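PDB 3IWZ: CRP-like protein Clp from Xanthomonas campestris pv. campestris, which acts as a homodimeric, c-di-GMP-responsive global transcription regulator, activating or repressing many genes of the diffusible signal factor pathway to control virulence factor production. Local coordinates for residues R29-S34 with E109-S114. Residues are numbered along the deposited sequence; the frame is centred on the assembly and turned at random.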
loop_
_atom_site.group_PDB
_atom_site.type_symbol
_atom_site.label_atom_id
_atom_site.label_comp_id
_atom_site.label_asym_id
_atom_site.label_seq_id
_atom_site.Cartn_x
_atom_site.Cartn_y
_atom_site.Cartn_z
ATOM N N ARG D 29 -10.706 0.934 26.800
ATOM C CA ARG D 29 -10.117 2.153 27.339
ATOM C C ARG D 29 -9.901 3.133 26.203
ATOM O O ARG D 29 -10.074 4.335 26.367
ATOM C CB ARG D 29 -8.788 1.861 28.025
ATOM C CG ARG D 29 -8.929 1.104 29.323
ATOM C CD ARG D 29 -7.634 1.153 30.111
ATOM N NE ARG D 29 -6.588 0.353 29.489
ATOM C CZ ARG D 29 -6.630 -0.970 29.395
ATOM N NH1 ARG D 29 -5.640 -1.633 28.817
ATOM N NH2 ARG D 29 -7.667 -1.630 29.885
ATOM N N PHE D 30 -9.523 2.611 25.044
ATOM C CA PHE D 30 -9.299 3.459 23.888
ATOM C C PHE D 30 -10.602 4.139 23.480
ATOM O O PHE D 30 -10.603 5.310 23.103
ATOM C CB PHE D 30 -8.761 2.642 22.715
ATOM C CG PHE D 30 -8.810 3.373 21.414
ATOM C CD1 PHE D 30 -7.956 4.437 21.167
ATOM C CD2 PHE D 30 -9.749 3.031 20.449
ATOM C CE1 PHE D 30 -8.034 5.162 19.978
ATOM C CE2 PHE D 30 -9.839 3.751 19.251
ATOM C CZ PHE D 30 -8.977 4.819 19.015
ATOM N N LEU D 31 -11.707 3.402 23.555
ATOM C CA LEU D 31 -13.011 3.934 23.184
ATOM C C LEU D 31 -13.576 4.884 24.242
ATOM O O LEU D 31 -14.375 5.767 23.932
ATOM C CB LEU D 31 -14.000 2.792 22.942
ATOM C CG LEU D 31 -13.667 1.789 21.832
ATOM C CD1 LEU D 31 -14.814 0.797 21.695
ATOM C CD2 LEU D 31 -13.434 2.524 20.516
ATOM N N ALA D 32 -13.150 4.704 25.487
ATOM C CA ALA D 32 -13.623 5.550 26.576
ATOM C C ALA D 32 -13.404 7.034 26.275
ATOM O O ALA D 32 -14.103 7.886 26.821
ATOM C CB ALA D 32 -12.922 5.170 27.891
ATOM N N HIS D 33 -12.440 7.339 25.410
ATOM C CA HIS D 33 -12.139 8.728 25.055
ATOM C C HIS D 33 -12.629 9.080 23.651
ATOM O O HIS D 33 -12.382 10.182 23.160
ATOM C CB HIS D 33 -10.625 8.999 25.118
ATOM C CG HIS D 33 -9.991 8.670 26.436
ATOM N ND1 HIS D 33 -9.561 7.401 26.761
ATOM C CD2 HIS D 33 -9.690 9.451 27.500
ATOM C CE1 HIS D 33 -9.020 7.413 27.964
ATOM N NE2 HIS D 33 -9.086 8.645 28.436
ATOM N N SER D 34 -13.323 8.152 23.001
ATOM C CA SER D 34 -13.811 8.395 21.650
ATOM C C SER D 34 -15.284 8.783 21.568
ATOM O O SER D 34 -16.066 8.542 22.490
ATOM C CB SER D 34 -13.592 7.157 20.787
ATOM O OG SER D 34 -14.461 6.120 21.196
ATOM N N GLU D 109 -21.130 2.033 12.686
ATOM C CA GLU D 109 -20.896 2.697 13.957
ATOM C C GLU D 109 -19.381 2.929 13.947
ATOM O O GLU D 109 -18.607 1.978 13.885
ATOM C CB GLU D 109 -21.275 1.799 15.139
ATOM C CG GLU D 109 -22.031 2.544 16.232
ATOM C CD GLU D 109 -21.668 2.095 17.632
ATOM O OE1 GLU D 109 -21.747 0.878 17.915
ATOM O OE2 GLU D 109 -21.313 2.968 18.454
ATOM N N LEU D 110 -18.964 4.188 13.966
ATOM C CA LEU D 110 -17.542 4.512 13.954
ATOM C C LEU D 110 -17.189 5.389 15.139
ATOM O O LEU D 110 -17.873 6.367 15.421
ATOM C CB LEU D 110 -17.163 5.251 12.663
ATOM C CG LEU D 110 -17.506 4.587 11.324
ATOM C CD1 LEU D 110 -17.052 5.474 10.185
ATOM C CD2 LEU D 110 -16.848 3.226 11.233
ATOM N N ALA D 111 -16.120 5.031 15.836
ATOM C CA ALA D 111 -15.665 5.806 16.973
ATOM C C ALA D 111 -14.505 6.658 16.480
ATOM O O ALA D 111 -13.516 6.124 15.985
ATOM C CB ALA D 111 -15.202 4.880 18.090
ATOM N N GLU D 112 -14.623 7.976 16.602
ATOM C CA GLU D 112 -13.558 8.860 16.161
ATOM C C GLU D 112 -12.853 9.569 17.315
ATOM O O GLU D 112 -13.440 9.802 18.376
ATOM C CB GLU D 112 -14.088 9.900 15.160
ATOM C CG GLU D 112 -15.194 10.798 15.682
ATOM C CD GLU D 112 -15.449 11.998 14.778
ATOM O OE1 GLU D 112 -16.468 12.687 14.989
ATOM O OE2 GLU D 112 -14.629 12.260 13.867
ATOM N N ILE D 113 -11.582 9.888 17.092
ATOM C CA ILE D 113 -10.752 10.586 18.068
ATOM C C ILE D 113 -9.688 11.378 17.316
ATOM O O ILE D 113 -9.062 10.868 16.377
ATOM C CB ILE D 113 -10.059 9.606 19.047
ATOM C CG1 ILE D 113 -9.425 10.397 20.198
ATOM C CG2 ILE D 113 -8.977 8.802 18.317
ATOM C CD1 ILE D 113 -8.995 9.539 21.373
ATOM N N SER D 114 -9.494 12.628 17.724
ATOM C CA SER D 114 -8.516 13.497 17.076
ATOM C C SER D 114 -7.108 12.974 17.302
ATOM O O SER D 114 -6.814 12.390 18.348
ATOM C CB SER D 114 -8.621 14.919 17.628
ATOM O OG SER D 114 -8.226 14.968 18.989
#
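Ile113 and Ala111, alternate residues on one side of strand 108-114, meet the last turn of helix 24-32 and the two loop residues that follow, His33 and Ser34. The two branches of Ile113 serve different partners: CG2 lies obliquely against the Phe30 ring, 4.0 Å from CZ, while CD1 rests on His33, 3.9 Å from its backbone O. Across the contact the CB of Ala111 touches two residues, lying 3.8 Å from Leu31 CD2 and 3.4 Å from Ser34 OG. Ser34 CB also packs 3.6 Å from Glu112 O, so the serine lies against strand backbone as well as side chain. Here the first modelled helix of a cyclic nucleotide-binding domain of the CRP family is laid against its antiparallel beta-roll, just where the chain leaves the helix to become strand 35-39, outermost of its sheet within this chain and paired with 108-114. The helix exit is itself held by polar bonds. With OG set between its own backbone N and carbonyl carbon (chi1 70°), Ser34 turns back to Leu31 O, donating on to a lone pair of that oxygen, in the carbonyl plane, at 2.8 Å; Ser34 N reaches the same oxygen, which thus accepts two bonds. His33 ND1 binds Arg29 O one turn back at 3.1 Å, bent to 139° at the hydrogen. Farther out, Leu118 also touches Phe30, and Leu121 touches both His33 and Ile113, bringing helix 115-122 to this junction. Glu112, whose CB points away from the helix, forms a salt bridge with Arg37 of strand 35-39.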